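Local coordinates for chitin oligosaccahride binding protein NagB1 (PDB 7EHP) that probably captures chitin oligosaccharides such as N,N'-diacetylchitobiose outside the cell as a solute-binding protein, with two linked N-acetylglucosamine units bound in its pocket, at residues Gly121-Lys126 with Ser244-Ala249; Ala237-Asp242 with Gly263-Pro268. All blocks are in the same frame, centred on the assembly; numbering follows the deposited sequence.

Interaction 1. Residues Gly121-Lys126 with Ser244-Ala249; sequences GVFYNK and SWASAA. With NAG (2-acetamido-2-deoxy-beta-D-glucopyranose), chain C; NAG (2-acetamido-2-deoxy-beta-D-glucopyranose), chain B.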
ATOM      1  N   GLY A 121       6.935  -0.218  -6.355  1.00 16.13           N
ATOM      2  CA  GLY A 121       7.749  -0.395  -7.540  1.00 19.01           C
ATOM      3  C   GLY A 121       8.460  -1.721  -7.451  1.00 21.07           C
ATOM      4  O   GLY A 121       7.986  -2.631  -6.764  1.00 15.91           O
ATOM      5  N   VAL A 122       9.612  -1.832  -8.099  1.00 18.94           N
ATOM      6  CA  VAL A 122      10.289  -3.105  -8.276  1.00 16.21           C
ATOM      7  C   VAL A 122      11.492  -3.133  -7.352  1.00 19.23           C
ATOM      8  O   VAL A 122      12.440  -2.357  -7.528  1.00 17.70           O
ATOM      9  CB  VAL A 122      10.702  -3.320  -9.737  1.00 20.10           C
ATOM     10  CG1 VAL A 122      11.294  -4.708  -9.927  1.00 17.33           C
ATOM     11  CG2 VAL A 122       9.497  -3.090 -10.652  1.00 15.72           C
ATOM     12  N   PHE A 123      11.442  -4.017  -6.354  1.00 19.45           N
ATOM     13  CA  PHE A 123      12.644  -4.416  -5.645  1.00 16.00           C
ATOM     14  C   PHE A 123      13.473  -5.331  -6.535  1.00 19.76           C
ATOM     15  O   PHE A 123      12.931  -6.158  -7.276  1.00 18.43           O
ATOM     16  CB  PHE A 123      12.287  -5.134  -4.342  1.00 15.61           C
ATOM     17  CG  PHE A 123      11.656  -4.229  -3.294  1.00 17.07           C
ATOM     18  CD1 PHE A 123      10.317  -3.876  -3.385  1.00 14.69           C
ATOM     19  CD2 PHE A 123      12.398  -3.750  -2.223  1.00 19.95           C
ATOM     20  CE1 PHE A 123       9.725  -3.054  -2.450  1.00 18.76           C
ATOM     21  CE2 PHE A 123      11.805  -2.924  -1.267  1.00 20.14           C
ATOM     22  CZ  PHE A 123      10.461  -2.591  -1.390  1.00 17.01           C
ATOM     23  N   TYR A 124      14.798  -5.219  -6.457  1.00 16.97           N
ATOM     24  CA  TYR A 124      15.590  -6.143  -7.257  1.00 22.97           C
ATOM     25  C   TYR A 124      16.861  -6.538  -6.520  1.00 25.60           C
ATOM     26  O   TYR A 124      17.295  -5.883  -5.568  1.00 24.36           O
ATOM     27  CB  TYR A 124      15.902  -5.554  -8.644  1.00 16.73           C
ATOM     28  CG  TYR A 124      16.967  -4.477  -8.667  1.00 24.14           C
ATOM     29  CD1 TYR A 124      16.723  -3.198  -8.126  1.00 21.11           C
ATOM     30  CD2 TYR A 124      18.204  -4.724  -9.260  1.00 23.42           C
ATOM     31  CE1 TYR A 124      17.698  -2.218  -8.159  1.00 18.45           C
ATOM     32  CE2 TYR A 124      19.183  -3.750  -9.302  1.00 23.15           C
ATOM     33  CZ  TYR A 124      18.929  -2.507  -8.755  1.00 26.25           C
ATOM     34  OH  TYR A 124      19.915  -1.555  -8.817  1.00 30.39           O
ATOM     35  N   ASN A 125      17.438  -7.649  -6.963  1.00 22.63           N
ATOM     36  CA  ASN A 125      18.655  -8.190  -6.378  1.00 28.32           C
ATOM     37  C   ASN A 125      19.832  -7.770  -7.260  1.00 27.07           C
ATOM     38  O   ASN A 125      19.988  -8.266  -8.382  1.00 27.58           O
ATOM     39  CB  ASN A 125      18.543  -9.707  -6.243  1.00 19.87           C
ATOM     40  CG  ASN A 125      19.764 -10.332  -5.602  1.00 29.04           C
ATOM     41  OD1 ASN A 125      20.876  -9.833  -5.753  1.00 26.71           O
ATOM     42  ND2 ASN A 125      19.559 -11.438  -4.871  1.00 23.26           N
ATOM     43  N   LYS A 126      20.663  -6.864  -6.736  1.00 28.57           N
ATOM     44  CA  LYS A 126      21.809  -6.349  -7.483  1.00 25.42           C
ATOM     45  C   LYS A 126      22.797  -7.451  -7.837  1.00 30.83           C
ATOM     46  O   LYS A 126      23.470  -7.372  -8.875  1.00 30.45           O
ATOM     47  CB  LYS A 126      22.511  -5.259  -6.664  1.00 28.31           C
ATOM     48  CG  LYS A 126      21.791  -3.906  -6.576  1.00 23.19           C
ATOM     49  CD  LYS A 126      22.331  -3.111  -5.378  1.00 31.44           C
ATOM     50  CE  LYS A 126      22.306  -1.617  -5.612  1.00 37.56           C
ATOM     51  NZ  LYS A 126      21.001  -1.159  -6.120  1.00 40.38           N
ATOM     52  N   SER A 244       6.831   0.085  -0.489  1.00 14.50           N
ATOM     53  CA  SER A 244       7.980   0.418   0.352  1.00 18.05           C
ATOM     54  C   SER A 244       7.867  -0.171   1.761  1.00 18.58           C
ATOM     55  O   SER A 244       8.893  -0.435   2.406  1.00 15.04           O
ATOM     56  CB  SER A 244       8.132   1.939   0.439  1.00 15.79           C
ATOM     57  OG  SER A 244       6.895   2.508   0.803  1.00 17.93           O
ATOM     58  N   TRP A 245       6.640  -0.390   2.251  1.00 17.82           N
ATOM     59  CA  TRP A 245       6.454  -0.975   3.581  1.00 17.10           C
ATOM     60  C   TRP A 245       7.053  -2.376   3.678  1.00 19.60           C
ATOM     61  O   TRP A 245       7.248  -2.880   4.790  1.00 20.91           O
ATOM     62  CB  TRP A 245       4.961  -1.035   3.941  1.00 15.58           C
ATOM     63  CG  TRP A 245       4.200  -1.900   2.976  1.00 17.71           C
ATOM     64  CD1 TRP A 245       4.129  -3.274   2.964  1.00 17.68           C
ATOM     65  CD2 TRP A 245       3.449  -1.450   1.844  1.00 17.70           C
ATOM     66  NE1 TRP A 245       3.368  -3.697   1.891  1.00 15.16           N
ATOM     67  CE2 TRP A 245       2.937  -2.595   1.193  1.00 15.20           C
ATOM     68  CE3 TRP A 245       3.169  -0.189   1.308  1.00 16.99           C
ATOM     69  CZ2 TRP A 245       2.150  -2.508   0.048  1.00 15.88           C
ATOM     70  CZ3 TRP A 245       2.389  -0.105   0.174  1.00 16.66           C
ATOM     71  CH2 TRP A 245       1.884  -1.257  -0.447  1.00 15.46           C
ATOM     72  N   ALA A 246       7.360  -3.004   2.539  1.00 18.38           N
ATOM     73  CA  ALA A 246       7.852  -4.376   2.511  1.00 17.71           C
ATOM     74  C   ALA A 246       9.261  -4.496   3.047  1.00 19.23           C
ATOM     75  O   ALA A 246       9.666  -5.589   3.452  1.00 20.55           O
ATOM     76  CB  ALA A 246       7.816  -4.931   1.079  1.00 19.70           C
ATOM     77  N   SER A 247      10.030  -3.411   3.025  1.00 18.08           N
ATOM     78  CA  SER A 247      11.372  -3.462   3.577  1.00 23.36           C
ATOM     79  C   SER A 247      11.367  -3.816   5.064  1.00 27.21           C
ATOM     80  O   SER A 247      12.379  -4.306   5.572  1.00 26.71           O
ATOM     81  CB  SER A 247      12.073  -2.127   3.342  1.00 26.57           C
ATOM     82  OG  SER A 247      11.472  -1.127   4.146  1.00 33.61           O
ATOM     83  N   ALA A 248      10.245  -3.604   5.769  1.00 21.00           N
ATOM     84  CA  ALA A 248      10.141  -4.048   7.152  1.00 24.10           C
ATOM     85  C   ALA A 248      10.328  -5.552   7.291  1.00 30.75           C
ATOM     86  O   ALA A 248      10.542  -6.036   8.417  1.00 18.82           O
ATOM     87  CB  ALA A 248       8.791  -3.627   7.743  1.00 23.54           C
ATOM     88  N   ALA A 249      10.272  -6.295   6.175  1.00 25.09           N
ATOM     89  CA  ALA A 249      10.383  -7.748   6.170  1.00 20.95           C
ATOM     90  C   ALA A 249      11.521  -8.259   5.293  1.00 28.80           C
ATOM     91  O   ALA A 249      11.556  -9.455   4.978  1.00 30.02           O
ATOM     92  CB  ALA A 249       9.060  -8.372   5.721  1.00 23.27           C
TER
HETATM   93  C1  NAG C   1       1.026  -1.638   5.853  1.00 17.58           C
HETATM   94  C2  NAG C   1       0.963  -0.354   5.029  1.00 17.48           C
HETATM   95  C3  NAG C   1      -0.183  -0.434   4.019  1.00 17.33           C
HETATM   96  C4  NAG C   1      -0.172  -1.757   3.246  1.00 14.46           C
HETATM   97  C5  NAG C   1       0.071  -2.946   4.187  1.00 18.25           C
HETATM   98  C6  NAG C   1       0.233  -4.287   3.503  1.00 20.80           C
HETATM   99  C7  NAG C   1       1.833   1.462   6.450  1.00 15.67           C
HETATM  100  C8  NAG C   1       1.474   2.675   7.257  1.00 14.79           C
HETATM  101  N2  NAG C   1       0.809   0.820   5.876  1.00 15.09           N
HETATM  102  O1  NAG C   1       2.039  -1.541   6.794  1.00 33.12           O
HETATM  103  O3  NAG C   1      -0.102   0.688   3.143  1.00 15.87           O
HETATM  104  O4  NAG C   1      -1.484  -1.951   2.729  1.00 14.48           O
HETATM  105  O5  NAG C   1       1.239  -2.735   4.992  1.00 17.31           O
HETATM  106  O6  NAG C   1       0.135  -5.340   4.459  1.00 16.44           O
HETATM  107  O7  NAG C   1       2.996   1.076   6.335  1.00 17.72           O
HETATM  108  C1  NAG B   2      -1.629  -1.662   1.342  1.00 18.97           C
HETATM  109  C2  NAG B   2      -3.068  -2.010   0.977  1.00 16.84           C
HETATM  110  C3  NAG B   2      -3.325  -1.708  -0.492  1.00 14.29           C
HETATM  111  C4  NAG B   2      -2.981  -0.257  -0.788  1.00 14.29           C
HETATM  112  C5  NAG B   2      -1.548   0.045  -0.354  1.00 18.03           C
HETATM  113  C6  NAG B   2      -1.162   1.498  -0.527  1.00 18.06           C
HETATM  114  C7  NAG B   2      -4.410  -3.735   2.102  1.00 18.56           C
HETATM  115  C8  NAG B   2      -4.617  -5.194   2.306  1.00 16.85           C
HETATM  116  N2  NAG B   2      -3.395  -3.394   1.293  1.00 17.16           N
HETATM  117  O3  NAG B   2      -4.692  -1.946  -0.785  1.00 17.15           O
HETATM  118  O4  NAG B   2      -3.101   0.011  -2.178  1.00 14.14           O
HETATM  119  O5  NAG B   2      -1.367  -0.277   1.031  1.00 13.78           O
HETATM  120  O6  NAG B   2      -2.089   2.375   0.101  1.00 19.21           O
HETATM  121  O7  NAG B   2      -5.136  -2.891   2.637  1.00 17.90           O
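Phe123 packs strand 109-125 against the 3-10 segment 244-248. Its CZ lies 4.3 Å from Ala246 CB. The same end of the ring points at Ser244, whose CA sits at the ring edge, near its plane. No hydrogen bond joins the two segments, so this is apolar packing of a strand residue against a 3-10 turn. Phe232, Leu250 and Met341 also pack against Phe123.

Trp245 leaves this turn on the far side, toward the sugar. Its CB approaches O7 of the chain C NAG at 3.7 Å. With chi1 at 61°, CG sits between the backbone N and the carbonyl carbon, and the indole is laid along the glycan. CG and CD1 run under the ring oxygen of that sugar, CD1 being 3.6 Å from O5. NE1 passes beneath C6, also 3.6 Å away, while its N-H is given to Tyr225 OH. The middle of the indole lies under C4 of the chain C NAG, which stands 3.8 Å above the plane. CE3 faces O3 of the same unit. At the tip, CH2 reaches the second sugar, 3.7 Å from C5 of the chain B NAG. With an alanine here, both sugars would probably lose their aromatic platform, and Tyr225 OH would be left without its indole donor.

One indole face thus spans the joint between two sugar units. Such stacking, consistent with CH-pi contacts, suits the apolar face of a pyranose, while Asp44, Asn284, Arg17, Ser283 and Asp354 hydrogen-bond the glycan's polar groups.

Interaction 2. Residues Ala237-Asp242 with Gly263-Pro268; sequences AAMMFD and GFFSFP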
ATOM      1  N   ALA A 237      14.288 -15.044  -6.518  1.00 19.66           N
ATOM      2  CA  ALA A 237      13.671 -14.216  -7.541  1.00 21.29           C
ATOM      3  C   ALA A 237      14.539 -13.000  -7.789  1.00 21.96           C
ATOM      4  O   ALA A 237      15.102 -12.433  -6.846  1.00 21.57           O
ATOM      5  CB  ALA A 237      12.265 -13.778  -7.133  1.00 15.75           C
ATOM      6  N   ALA A 238      14.628 -12.593  -9.060  1.00 17.73           N
ATOM      7  CA  ALA A 238      15.430 -11.424  -9.410  1.00 20.38           C
ATOM      8  C   ALA A 238      14.751 -10.123  -9.000  1.00 19.55           C
ATOM      9  O   ALA A 238      15.429  -9.128  -8.712  1.00 20.80           O
ATOM     10  CB  ALA A 238      15.716 -11.426 -10.918  1.00 20.91           C
ATOM     11  N   MET A 239      13.423 -10.100  -8.995  1.00 16.82           N
ATOM     12  CA  MET A 239      12.661  -8.881  -8.770  1.00 19.69           C
ATOM     13  C   MET A 239      11.415  -9.234  -7.974  1.00 19.29           C
ATOM     14  O   MET A 239      11.022 -10.404  -7.863  1.00 17.24           O
ATOM     15  CB  MET A 239      12.258  -8.202 -10.095  1.00 17.63           C
ATOM     16  CG  MET A 239      13.416  -7.877 -11.035  1.00 21.08           C
ATOM     17  SD  MET A 239      12.817  -7.178 -12.598  1.00 20.72           S
ATOM     18  CE  MET A 239      12.408  -8.726 -13.419  1.00 15.16           C
ATOM     19  N   MET A 240      10.785  -8.194  -7.436  1.00 20.48           N
ATOM     20  CA  MET A 240       9.515  -8.301  -6.723  1.00 15.06           C
ATOM     21  C   MET A 240       8.854  -6.938  -6.766  1.00 15.74           C
ATOM     22  O   MET A 240       9.427  -5.977  -6.244  1.00 16.73           O
ATOM     23  CB  MET A 240       9.733  -8.713  -5.270  1.00 17.94           C
ATOM     24  CG  MET A 240       8.462  -8.686  -4.437  1.00 16.02           C
ATOM     25  SD  MET A 240       8.777  -9.300  -2.780  1.00 17.41           S
ATOM     26  CE  MET A 240       9.492  -7.835  -2.010  1.00 19.21           C
ATOM     27  N   PHE A 241       7.655  -6.850  -7.343  1.00 11.97           N
ATOM     28  CA  PHE A 241       6.890  -5.610  -7.270  1.00 15.01           C
ATOM     29  C   PHE A 241       6.172  -5.560  -5.923  1.00 15.90           C
ATOM     30  O   PHE A 241       5.429  -6.483  -5.574  1.00 14.70           O
ATOM     31  CB  PHE A 241       5.886  -5.517  -8.429  1.00 12.63           C
ATOM     32  CG  PHE A 241       5.241  -4.166  -8.580  1.00 14.88           C
ATOM     33  CD1 PHE A 241       4.233  -3.764  -7.726  1.00 15.08           C
ATOM     34  CD2 PHE A 241       5.638  -3.294  -9.592  1.00 18.06           C
ATOM     35  CE1 PHE A 241       3.640  -2.507  -7.858  1.00 14.60           C
ATOM     36  CE2 PHE A 241       5.037  -2.022  -9.732  1.00 19.79           C
ATOM     37  CZ  PHE A 241       4.044  -1.635  -8.858  1.00 17.37           C
ATOM     38  N   ASP A 242       6.375  -4.479  -5.176  1.00 15.08           N
ATOM     39  CA  ASP A 242       5.839  -4.391  -3.819  1.00 15.59           C
ATOM     40  C   ASP A 242       5.858  -2.937  -3.363  1.00 13.81           C
ATOM     41  O   ASP A 242       6.399  -2.052  -4.036  1.00 16.99           O
ATOM     42  CB  ASP A 242       6.644  -5.280  -2.853  1.00 15.75           C
ATOM     43  CG  ASP A 242       5.798  -5.841  -1.728  1.00 19.93           C
ATOM     44  OD1 ASP A 242       4.727  -5.255  -1.447  1.00 16.82           O
ATOM     45  OD2 ASP A 242       6.198  -6.874  -1.131  1.00 16.17           O
ATOM     46  N   GLY A 263      18.016  -3.644  -4.141  1.00 21.99           N
ATOM     47  CA  GLY A 263      17.734  -2.316  -4.658  1.00 24.10           C
ATOM     48  C   GLY A 263      16.281  -2.106  -5.046  1.00 20.16           C
ATOM     49  O   GLY A 263      15.425  -2.952  -4.781  1.00 20.83           O
ATOM     50  N   PHE A 264      15.991  -0.993  -5.704  1.00 17.38           N
ATOM     51  CA  PHE A 264      14.612  -0.626  -6.007  1.00 21.92           C
ATOM     52  C   PHE A 264      14.638   0.299  -7.210  1.00 24.51           C
ATOM     53  O   PHE A 264      15.465   1.214  -7.258  1.00 30.50           O
ATOM     54  CB  PHE A 264      13.959   0.065  -4.799  1.00 18.14           C
ATOM     55  CG  PHE A 264      12.542   0.535  -5.032  1.00 18.36           C
ATOM     56  CD1 PHE A 264      12.282   1.746  -5.654  1.00 19.25           C
ATOM     57  CD2 PHE A 264      11.469  -0.222  -4.586  1.00 15.63           C
ATOM     58  CE1 PHE A 264      10.979   2.171  -5.862  1.00 19.49           C
ATOM     59  CE2 PHE A 264      10.167   0.185  -4.798  1.00 14.80           C
ATOM     60  CZ  PHE A 264       9.915   1.392  -5.425  1.00 18.62           C
ATOM     61  N   PHE A 265      13.743   0.076  -8.175  1.00 22.43           N
ATOM     62  CA  PHE A 265      13.582   1.029  -9.266  1.00 22.27           C
ATOM     63  C   PHE A 265      12.110   1.171  -9.633  1.00 19.29           C
ATOM     64  O   PHE A 265      11.305   0.262  -9.426  1.00 18.97           O
ATOM     65  CB  PHE A 265      14.422   0.646 -10.504  1.00 23.78           C
ATOM     66  CG  PHE A 265      14.161  -0.742 -11.034  1.00 20.24           C
ATOM     67  CD1 PHE A 265      13.128  -0.980 -11.921  1.00 20.14           C
ATOM     68  CD2 PHE A 265      14.972  -1.798 -10.664  1.00 20.30           C
ATOM     69  CE1 PHE A 265      12.888  -2.261 -12.414  1.00 16.48           C
ATOM     70  CE2 PHE A 265      14.740  -3.078 -11.150  1.00 18.98           C
ATOM     71  CZ  PHE A 265      13.698  -3.307 -12.028  1.00 20.40           C
ATOM     72  N   SER A 266      11.768   2.333 -10.182  1.00 21.47           N
ATOM     73  CA  SER A 266      10.428   2.541 -10.712  1.00 21.84           C
ATOM     74  C   SER A 266      10.183   1.605 -11.893  1.00 20.68           C
ATOM     75  O   SER A 266      11.108   1.234 -12.624  1.00 23.45           O
ATOM     76  CB  SER A 266      10.250   3.997 -11.132  1.00 23.87           C
ATOM     77  OG  SER A 266       8.984   4.205 -11.731  1.00 30.17           O
ATOM     78  N   PHE A 267       8.926   1.200 -12.060  1.00 17.66           N
ATOM     79  CA  PHE A 267       8.580   0.227 -13.090  1.00 19.32           C
ATOM     80  C   PHE A 267       8.944   0.768 -14.468  1.00 19.47           C
ATOM     81  O   PHE A 267       8.713   1.946 -14.745  1.00 20.26           O
ATOM     82  CB  PHE A 267       7.083  -0.092 -13.042  1.00 20.41           C
ATOM     83  CG  PHE A 267       6.705  -1.270 -13.857  1.00 17.28           C
ATOM     84  CD1 PHE A 267       6.850  -2.554 -13.352  1.00 19.33           C
ATOM     85  CD2 PHE A 267       6.252  -1.102 -15.164  1.00 23.13           C
ATOM     86  CE1 PHE A 267       6.511  -3.663 -14.131  1.00 20.04           C
ATOM     87  CE2 PHE A 267       5.918  -2.188 -15.952  1.00 18.64           C
ATOM     88  CZ  PHE A 267       6.055  -3.475 -15.444  1.00 24.27           C
ATOM     89  N   PRO A 268       9.495  -0.064 -15.359  1.00 22.53           N
ATOM     90  CA  PRO A 268       9.859   0.416 -16.698  1.00 19.09           C
ATOM     91  C   PRO A 268       8.735   1.163 -17.410  1.00 24.13           C
ATOM     92  O   PRO A 268       7.544   0.892 -17.212  1.00 24.10           O
ATOM     93  CB  PRO A 268      10.226  -0.875 -17.439  1.00 23.89           C
ATOM     94  CG  PRO A 268      10.741  -1.768 -16.360  1.00 23.07           C
ATOM     95  CD  PRO A 268       9.865  -1.480 -15.169  1.00 22.27           C
TER
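Met239 and Phe265 meet with the sulfur at the rim of the ring. SD lies 5.4 Å from the Phe265 centroid and 81° off the ring normal, so this is an edge-on Met-aromatic contact. The nearest ring atom is Phe265 CZ, 4.0 Å from SD. A chi1 of 56° places Phe265 CG between the backbone N and the carbonyl carbon, which directs CZ toward Met239.

Phe241 and Phe267 form the second pair. Their side chains cross at about a right angle. Phe267 CD1 comes to the edge of the Phe241 ring, 4.0 Å from Phe241 CD2. Pro268 CD rests over one face of Phe267, 3.4 Å above its plane and toward the rim. Leu175 of helix 165-180 also touches Phe267.

At the Asp242 end of strand 237-243, the backbone O of Asp242 looks at the edge of Phe264, 4.4 Å from CE2. The Asp242 carboxylate turns elsewhere, to Tyr225 and Gln229.

The touching parts of the chain run 84° apart, and no hydrogen bond links them. Both strands pair instead with strand 109-125, and Met239 and Phe265 each touch Val122. This is hydrophobic packing over a shared central strand in a mixed sheet of a periplasmic-binding-protein-type fold.

The centres of interactions 1 and 2 lie about 7 Å apart, and both reach the same mixed sheet. Strand 109-125 joins them. Its residues 121-125 pair antiparallel with 237-243 through one set of backbone bonds and with 262-265 through the other. Phe123 N lies 2.8 Å from Met240 O, a probable hydrogen bond, and Tyr124 O makes a similar one to Gly263 N. Along the chain the segments alternate: 121-126, 237-242, 244-249, 263-268. Strand 237-243 of interaction 2 runs straight into the 3-10 segment of interaction 1 that carries Trp245. This connects the buried sheet of the binding protein to the wall of its sugar pocket.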